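Local coordinates for tryptophan halogenase superfamily (Brevundimonas sp. BAL3, PDB 6FRL), which probably catalyses flavin-dependent halogenation of an aromatic substrate, with bromination preferred over chlorination, at residues Arg89-Asp92 and Ser98-Ile101; Ala164-Ala169 and Pro266-Thr271; Lys402-Arg405 and Phe411-Asp414. One frame throughout, in Å; residues are numbered along the deposited sequence.

Contact 1 (Arg89-Asp92 and Ser98-Ile101); sequences RFLD and SDFI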
loop_
_atom_site.group_PDB
_atom_site.type_symbol
_atom_site.label_atom_id
_atom_site.label_comp_id
_atom_site.label_asym_id
_atom_site.label_seq_id
_atom_site.Cartn_x
_atom_site.Cartn_y
_atom_site.Cartn_z
ATOM N N ARG B 89 -17.042 -10.408 18.669
ATOM C CA ARG B 89 -17.540 -11.777 18.687
ATOM C C ARG B 89 -18.880 -11.903 17.964
ATOM O O ARG B 89 -19.855 -11.317 18.392
ATOM C CB ARG B 89 -17.641 -12.252 20.121
ATOM C CG ARG B 89 -17.879 -13.743 20.236
ATOM C CD ARG B 89 -17.668 -14.209 21.648
ATOM N NE ARG B 89 -17.763 -15.663 21.747
ATOM C CZ ARG B 89 -17.325 -16.388 22.775
ATOM N NH1 ARG B 89 -16.770 -15.817 23.831
ATOM N NH2 ARG B 89 -17.453 -17.709 22.747
ATOM N N PHE B 90 -18.897 -12.646 16.858
ATOM C CA PHE B 90 -20.099 -12.813 16.009
ATOM C C PHE B 90 -20.838 -14.107 16.380
ATOM O O PHE B 90 -20.281 -15.221 16.256
ATOM C CB PHE B 90 -19.727 -12.803 14.523
ATOM C CG PHE B 90 -19.288 -11.457 14.041
ATOM C CD1 PHE B 90 -20.207 -10.509 13.671
ATOM C CD2 PHE B 90 -17.941 -11.101 14.042
ATOM C CE1 PHE B 90 -19.801 -9.235 13.296
ATOM C CE2 PHE B 90 -17.539 -9.835 13.647
ATOM C CZ PHE B 90 -18.463 -8.903 13.271
ATOM N N LEU B 91 -22.071 -13.939 16.875
ATOM C CA LEU B 91 -22.909 -15.037 17.384
ATOM C C LEU B 91 -24.124 -15.199 16.508
ATOM O O LEU B 91 -24.768 -14.191 16.143
ATOM C CB LEU B 91 -23.338 -14.783 18.835
ATOM C CG LEU B 91 -22.159 -14.679 19.817
ATOM C CD1 LEU B 91 -22.581 -14.224 21.203
ATOM C CD2 LEU B 91 -21.419 -16.005 19.878
ATOM N N ASP B 92 -24.369 -16.457 16.118
ATOM C CA ASP B 92 -25.578 -16.888 15.392
ATOM C C ASP B 92 -25.716 -16.350 13.950
ATOM O O ASP B 92 -26.835 -16.319 13.446
ATOM C CB ASP B 92 -26.882 -16.597 16.193
ATOM C CG ASP B 92 -26.859 -17.173 17.617
ATOM O OD1 ASP B 92 -26.170 -18.183 17.925
ATOM O OD2 ASP B 92 -27.555 -16.611 18.458
ATOM N N SER B 98 -23.652 -20.748 16.302
ATOM C CA SER B 98 -22.435 -20.348 15.588
ATOM C C SER B 98 -21.704 -19.252 16.399
ATOM O O SER B 98 -22.323 -18.470 17.113
ATOM C CB SER B 98 -22.731 -19.861 14.166
ATOM O OG SER B 98 -23.264 -18.536 14.147
ATOM N N ASP B 99 -20.383 -19.232 16.292
ATOM C CA ASP B 99 -19.539 -18.484 17.212
ATOM C C ASP B 99 -18.110 -18.330 16.636
ATOM O O ASP B 99 -17.379 -19.328 16.544
ATOM C CB ASP B 99 -19.534 -19.221 18.555
ATOM C CG ASP B 99 -18.796 -18.473 19.668
ATOM O OD1 ASP B 99 -18.105 -17.459 19.416
ATOM O OD2 ASP B 99 -18.895 -18.939 20.831
ATOM N N PHE B 100 -17.750 -17.100 16.229
ATOM C CA PHE B 100 -16.381 -16.764 15.878
ATOM C C PHE B 100 -15.957 -15.360 16.346
ATOM O O PHE B 100 -16.797 -14.521 16.633
ATOM C CB PHE B 100 -16.125 -16.992 14.380
ATOM C CG PHE B 100 -16.625 -15.890 13.480
ATOM C CD1 PHE B 100 -17.934 -15.917 12.987
ATOM C CD2 PHE B 100 -15.772 -14.839 13.085
ATOM C CE1 PHE B 100 -18.399 -14.909 12.145
ATOM C CE2 PHE B 100 -16.233 -13.820 12.244
ATOM C CZ PHE B 100 -17.551 -13.848 11.767
ATOM N N ILE B 101 -14.647 -15.144 16.483
ATOM C CA ILE B 101 -14.091 -13.843 16.895
ATOM C C ILE B 101 -13.184 -13.241 15.791
ATOM O O ILE B 101 -12.205 -13.900 15.342
ATOM C CB ILE B 101 -13.272 -13.945 18.215
ATOM C CG1 ILE B 101 -14.177 -14.302 19.376
ATOM C CG2 ILE B 101 -12.632 -12.616 18.545
ATOM C CD1 ILE B 101 -13.461 -14.626 20.692
HETATM O O HOH W 1 -21.771 -16.496 14.134
#
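Phe90 and Phe100 pair across a beta hairpin, as a hydrogen-bonded antiparallel pair flanked by the non-hydrogen-bonded pairs Arg89-Ile101 and Leu91-Asp99. Phe90 N reaches Phe100 O at 2.8 Å, and Phe100 N returns to Phe90 O at 3.2 Å. Nearer the turn, Asp92 N donates to Ser98 O, while the Asp92 carboxylate and Ser98 hydroxyl bond within the turn, to Gly97 N and Ser94 N.

On the face carrying Arg89, Leu91, Asp99 and Ile101, the arginine can be followed outward. Its CB lies 4.1 Å from Ile101 CG1, and its CG closes on the same Ile101 CG1 to 3.8 Å. With chi1 at -168°, CG stands opposite the backbone N, and the extended chain carries CD past Ile101 toward Asp99. NE then meets Asp99 OD1 at 3.0 Å, tilted out of the carboxylate plane, while NH2 binds the syn lone pair of Asp99 OD2 at 2.7 Å, nearly straight at 167°. NH1, the other terminal nitrogen, packs on the Phe267 ring. The side-on, two-nitrogen salt bridge fixes the rotation of both groups. A leucine in place of Arg89 would probably leave the Asp99 carboxylate without its positive mate and free to turn.

Strand 268-273 lies against strand 87-91, and Ile101 packs on helix 137-143. On the opposite face the phenyl rings lie near parallel, planes 20° apart, but offset until little of one ring lies over the other. Phe90 CB instead makes a CH-pi contact over one face of the Phe100 ring, 3.4 Å from Phe100 CE1.

Contact 2 (Ala164-Ala169 and Pro266-Thr271); sequences ALHLDA and PFTRVT
His166, on the central strand of the three-stranded antiparallel sheet (55-57, 164-168, 83-85), reaches across to Thr268 at the start of a strand of the seven-stranded mixed sheet. The backbones stay well apart, with 8.0 Å between the CA atoms of His166 and Thr268. The histidine CB points at the other segment; with chi1 at -57°, CG lies anti to the carbonyl carbon, and the ring extends from there across the gap with NE2 foremost. His166 NE2 and Thr268 OG1 form a hydrogen bond of 2.8 Å in which either could donate, its angle of 130° far from straight; the hydroxyl oxygen sits in the ring plane at its edge. His166 CD2 is 3.2 Å from that same Thr268 OG1, and His166 CE1 comes within 3.6 Å of Phe267 C. The other ring nitrogen, ND1, is bonded to Thr83 OG1. Both nitrogens of this buried ring are thus engaged, which fixes its rotation about the CB-CG bond. Ala57 and Ile281 pack against both His166 and Thr268. The arrangement is a buried His-Thr side-chain bond joining the three-stranded antiparallel sheet to the seven-stranded mixed sheet of a flavin-dependent halogenase, with no strand pairing between them.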
loop_
_atom_site.group_PDB
_atom_site.type_symbol
_atom_site.label_atom_id
_atom_site.label_comp_id
_atom_site.label_asym_id
_atom_site.label_seq_id
_atom_site.Cartn_x
_atom_site.Cartn_y
_atom_site.Cartn_z
ATOM N N ALA B 164 -7.874 -2.474 21.600
ATOM C CA ALA B 164 -8.526 -1.162 21.539
ATOM C C ALA B 164 -9.408 -0.966 22.767
ATOM O O ALA B 164 -9.262 -1.714 23.737
ATOM C CB ALA B 164 -9.331 -1.024 20.225
ATOM N N LEU B 165 -10.294 0.037 22.721
ATOM C CA LEU B 165 -11.170 0.356 23.848
ATOM C C LEU B 165 -12.662 0.202 23.570
ATOM O O LEU B 165 -13.157 0.428 22.431
ATOM C CB LEU B 165 -10.947 1.805 24.301
ATOM C CG LEU B 165 -9.526 2.304 24.484
ATOM C CD1 LEU B 165 -9.552 3.745 25.003
ATOM C CD2 LEU B 165 -8.767 1.368 25.406
ATOM N N HIS B 166 -13.372 -0.204 24.624
ATOM C CA HIS B 166 -14.788 0.080 24.764
ATOM C C HIS B 166 -14.812 1.293 25.677
ATOM O O HIS B 166 -14.219 1.241 26.752
ATOM C CB HIS B 166 -15.535 -1.089 25.446
ATOM C CG HIS B 166 -15.388 -2.408 24.754
ATOM N ND1 HIS B 166 -14.741 -3.476 25.333
ATOM C CD2 HIS B 166 -15.811 -2.832 23.532
ATOM C CE1 HIS B 166 -14.772 -4.504 24.498
ATOM N NE2 HIS B 166 -15.403 -4.137 23.392
ATOM N N LEU B 167 -15.489 2.367 25.295
ATOM C CA LEU B 167 -15.476 3.563 26.135
ATOM C C LEU B 167 -16.735 4.427 26.054
ATOM O O LEU B 167 -17.556 4.311 25.120
ATOM C CB LEU B 167 -14.214 4.407 25.853
ATOM C CG LEU B 167 -13.829 4.783 24.408
ATOM C CD1 LEU B 167 -15.010 5.103 23.493
ATOM C CD2 LEU B 167 -12.867 5.956 24.402
ATOM N N ASP B 168 -16.871 5.313 27.041
ATOM C CA ASP B 168 -17.949 6.310 27.022
ATOM C C ASP B 168 -17.541 7.455 26.107
ATOM O O ASP B 168 -16.626 8.177 26.419
ATOM C CB ASP B 168 -18.292 6.830 28.430
ATOM C CG ASP B 168 -19.568 7.692 28.436
ATOM O OD1 ASP B 168 -19.707 8.600 27.595
ATOM O OD2 ASP B 168 -20.451 7.471 29.267
ATOM N N ALA B 169 -18.247 7.624 24.998
ATOM C CA ALA B 169 -17.872 8.622 23.992
ATOM C C ALA B 169 -18.007 10.050 24.515
ATOM O O ALA B 169 -17.174 10.906 24.215
ATOM C CB ALA B 169 -18.671 8.433 22.728
ATOM N N PRO B 266 -13.581 -8.840 27.501
ATOM C CA PRO B 266 -12.703 -8.064 26.612
ATOM C C PRO B 266 -13.027 -8.210 25.110
ATOM O O PRO B 266 -12.123 -8.358 24.280
ATOM C CB PRO B 266 -11.308 -8.626 26.929
ATOM C CG PRO B 266 -11.562 -10.040 27.301
ATOM C CD PRO B 266 -12.986 -10.144 27.848
ATOM N N PHE B 267 -14.305 -8.139 24.776
ATOM C CA PHE B 267 -14.752 -8.134 23.392
ATOM C C PHE B 267 -16.156 -7.558 23.275
ATOM O O PHE B 267 -16.915 -7.520 24.256
ATOM C CB PHE B 267 -14.728 -9.523 22.800
ATOM C CG PHE B 267 -15.453 -10.551 23.617
ATOM C CD1 PHE B 267 -16.833 -10.651 23.549
ATOM C CD2 PHE B 267 -14.739 -11.441 24.449
ATOM C CE1 PHE B 267 -17.501 -11.628 24.301
ATOM C CE2 PHE B 267 -15.391 -12.409 25.193
ATOM C CZ PHE B 267 -16.780 -12.488 25.138
ATOM N N THR B 268 -16.488 -7.110 22.066
ATOM C CA THR B 268 -17.829 -6.640 21.748
ATOM C C THR B 268 -18.640 -7.858 21.295
ATOM O O THR B 268 -18.112 -8.722 20.572
ATOM C CB THR B 268 -17.729 -5.590 20.640
ATOM O OG1 THR B 268 -16.887 -4.536 21.094
ATOM C CG2 THR B 268 -19.081 -5.033 20.278
ATOM N N ARG B 269 -19.896 -7.943 21.738
ATOM C CA ARG B 269 -20.811 -9.011 21.265
ATOM C C ARG B 269 -21.654 -8.514 20.119
ATOM O O ARG B 269 -22.281 -7.474 20.261
ATOM C CB ARG B 269 -21.755 -9.478 22.354
ATOM C CG ARG B 269 -21.127 -10.395 23.387
ATOM C CD ARG B 269 -21.990 -10.468 24.641
ATOM N NE ARG B 269 -21.164 -10.676 25.822
ATOM C CZ ARG B 269 -20.621 -11.837 26.154
ATOM N NH1 ARG B 269 -20.812 -12.946 25.409
ATOM N NH2 ARG B 269 -19.856 -11.895 27.246
ATOM N N VAL B 270 -21.658 -9.244 18.996
ATOM C CA VAL B 270 -22.580 -8.946 17.892
ATOM C C VAL B 270 -23.425 -10.163 17.560
ATOM O O VAL B 270 -22.931 -11.093 16.969
ATOM C CB VAL B 270 -21.851 -8.428 16.642
ATOM C CG1 VAL B 270 -22.817 -8.244 15.482
ATOM C CG2 VAL B 270 -21.183 -7.091 16.945
ATOM N N THR B 271 -24.700 -10.122 17.960
ATOM C CA THR B 271 -25.615 -11.263 17.913
ATOM C C THR B 271 -26.680 -11.064 16.822
ATOM O O THR B 271 -27.493 -10.130 16.888
ATOM C CB THR B 271 -26.313 -11.474 19.275
ATOM O OG1 THR B 271 -25.328 -11.676 20.292
ATOM C CG2 THR B 271 -27.257 -12.696 19.242
#

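Contact 3 (Lys402-Arg405 and Phe411-Asp414); sequences KLNR and FWRD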
loop_
_atom_site.group_PDB
_atom_site.type_symbol
_atom_site.label_atom_id
_atom_site.label_comp_id
_atom_site.label_asym_id
_atom_site.label_seq_id
_atom_site.Cartn_x
_atom_site.Cartn_y
_atom_site.Cartn_z
ATOM N N LYS B 402 -23.798 -10.885 3.152
ATOM C CA LYS B 402 -23.717 -11.711 1.948
ATOM C C LYS B 402 -23.416 -13.187 2.200
ATOM O O LYS B 402 -23.920 -14.028 1.457
ATOM C CB LYS B 402 -22.675 -11.128 1.003
ATOM C CG LYS B 402 -22.538 -11.859 -0.340
ATOM C CD LYS B 402 -23.868 -11.978 -1.069
ATOM C CE LYS B 402 -23.720 -12.253 -2.548
ATOM N NZ LYS B 402 -25.046 -12.540 -3.175
ATOM N N LEU B 403 -22.610 -13.492 3.227
ATOM C CA LEU B 403 -22.159 -14.863 3.519
ATOM C C LEU B 403 -22.900 -15.576 4.669
ATOM O O LEU B 403 -22.531 -16.707 5.082
ATOM C CB LEU B 403 -20.665 -14.843 3.850
ATOM C CG LEU B 403 -19.719 -14.228 2.817
ATOM C CD1 LEU B 403 -18.294 -14.342 3.310
ATOM C CD2 LEU B 403 -19.864 -14.931 1.478
ATOM N N ASN B 404 -23.952 -14.953 5.183
ATOM C CA ASN B 404 -24.686 -15.553 6.289
ATOM C C ASN B 404 -25.268 -16.920 5.856
ATOM O O ASN B 404 -25.512 -17.138 4.674
ATOM C CB ASN B 404 -25.747 -14.584 6.811
ATOM C CG ASN B 404 -27.084 -14.763 6.134
ATOM O OD1 ASN B 404 -27.859 -15.642 6.523
ATOM N ND2 ASN B 404 -27.384 -13.913 5.151
ATOM N N ARG B 405 -25.444 -17.821 6.809
ATOM C CA ARG B 405 -26.021 -19.153 6.569
ATOM C C ARG B 405 -27.341 -19.411 7.373
ATOM O O ARG B 405 -27.702 -20.547 7.690
ATOM C CB ARG B 405 -24.973 -20.233 6.883
ATOM C CG ARG B 405 -23.810 -20.298 5.916
ATOM C CD ARG B 405 -23.213 -21.715 5.968
ATOM N NE ARG B 405 -21.908 -21.832 5.300
ATOM C CZ ARG B 405 -21.566 -22.724 4.360
ATOM N NH1 ARG B 405 -22.429 -23.649 3.920
ATOM N NH2 ARG B 405 -20.342 -22.698 3.841
ATOM N N PHE B 411 -35.440 -12.065 5.414
ATOM C CA PHE B 411 -34.363 -11.093 5.553
ATOM C C PHE B 411 -33.005 -11.708 5.166
ATOM O O PHE B 411 -32.274 -11.166 4.317
ATOM C CB PHE B 411 -34.323 -10.582 6.996
ATOM C CG PHE B 411 -33.169 -9.660 7.283
ATOM C CD1 PHE B 411 -33.207 -8.344 6.868
ATOM C CD2 PHE B 411 -32.040 -10.119 7.949
ATOM C CE1 PHE B 411 -32.139 -7.501 7.112
ATOM C CE2 PHE B 411 -30.978 -9.280 8.206
ATOM C CZ PHE B 411 -31.025 -7.973 7.786
ATOM N N TRP B 412 -32.723 -12.861 5.769
ATOM C CA TRP B 412 -31.443 -13.542 5.627
ATOM C C TRP B 412 -31.231 -14.249 4.273
ATOM O O TRP B 412 -30.116 -14.192 3.751
ATOM C CB TRP B 412 -31.187 -14.484 6.827
ATOM C CG TRP B 412 -30.923 -13.743 8.148
ATOM C CD1 TRP B 412 -31.708 -13.753 9.271
ATOM C CD2 TRP B 412 -29.818 -12.879 8.457
ATOM N NE1 TRP B 412 -31.162 -12.962 10.256
ATOM C CE2 TRP B 412 -30.001 -12.412 9.781
ATOM C CE3 TRP B 412 -28.694 -12.448 7.745
ATOM C CZ2 TRP B 412 -29.098 -11.556 10.399
ATOM C CZ3 TRP B 412 -27.799 -11.604 8.351
ATOM C CH2 TRP B 412 -28.004 -11.161 9.664
ATOM N N ARG B 413 -32.257 -14.889 3.702
ATOM C CA ARG B 413 -32.167 -15.414 2.307
ATOM C C ARG B 413 -31.822 -14.296 1.331
ATOM O O ARG B 413 -30.946 -14.449 0.466
ATOM C CB ARG B 413 -33.473 -16.056 1.821
ATOM C CG ARG B 413 -33.868 -17.351 2.510
ATOM C CD ARG B 413 -35.249 -17.819 2.039
ATOM N NE ARG B 413 -35.799 -18.863 2.916
ATOM C CZ ARG B 413 -36.561 -18.673 4.008
ATOM N NH1 ARG B 413 -36.935 -17.468 4.407
ATOM N NH2 ARG B 413 -36.981 -19.712 4.719
ATOM N N ASP B 414 -32.530 -13.178 1.466
ATOM C CA ASP B 414 -32.333 -12.047 0.580
ATOM C C ASP B 414 -30.934 -11.503 0.664
ATOM O O ASP B 414 -30.337 -11.199 -0.364
ATOM C CB ASP B 414 -33.328 -10.919 0.883
ATOM C CG ASP B 414 -34.754 -11.248 0.454
ATOM O OD1 ASP B 414 -34.998 -12.309 -0.178
ATOM O OD2 ASP B 414 -35.622 -10.413 0.766
#
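Asn404 and Trp412 join the end of helix 376-402 to helix 410-417 across a short connecting loop, and they alone make the contact between these segments. Their CA atoms are 7.1 Å apart and both CB atoms point inward.

The tight part centres on the asparagine amide. Asn404 ND2 donates to Trp412 O at 3.1 Å, with a practically linear N-H...O angle of 177° and the acceptor in the amide plane. The ND2 group also bonds Tyr401 O, at the close of the preceding helix, while Asn404 OD1 accepts from Arg406 N, an Asx turn. Amide nitrogen and oxygen are therefore both used, and the group can scarcely flip without losing these bonds. Trp412 has CG anti to its carbonyl carbon, chi1 -69°, which brings the six-membered ring of the indole toward the asparagine. At that ring Asn404 CG comes within 3.2 Å of Trp412 CE3, with amide and ring planes 61° apart, so the two groups meet obliquely rather than stack. Asn404 OD1 lies 3.5 Å from Trp412 CB, and Asn404 CB is 3.9 Å from Trp412 CZ3. Phe411 CD2 sits over one indole face, 3.5 Å above the Trp412 plane. Further support comes from Trp93, whose ring meets the indole edge-to-face, and from Arg273 O, which takes the NE1 hydrogen.

The loose side is quite different. Arg405, Arg413 and Asp414 are exposed and direct their CB atoms away from the contact. Arg413 forms a salt bridge with Asp410 on its own helix, and the Arg405 guanidinium makes weak hydrogen bonds to Phe457 O and Gly458 O. The whole is a helix-loop-helix connection, its two helices tied by an asparagine that bonds backbone carbonyls of both.

The three contacts come one after another along the chain, contact 1 complete before contact 2 begins and contact 2 before contact 3. Contacts 1 and 2 share the seven-stranded mixed sheet: strands 87-91 and 268-273 are neighbours in it, and Arg89 O lies 2.8 Å from Val270 N, a probable hydrogen bond. Their centres are 15 Å apart, contact 2 being nearer the centre of the chain. Contact 3 lies in the later helical region, its centre 15 Å from that of contact 1 and 25 Å from that of contact 2, touching neither. Trp93, in the hairpin turn of contact 1, meets both Phe90 and Trp412, giving the hairpin and the 402-414 region a shared aromatic neighbour.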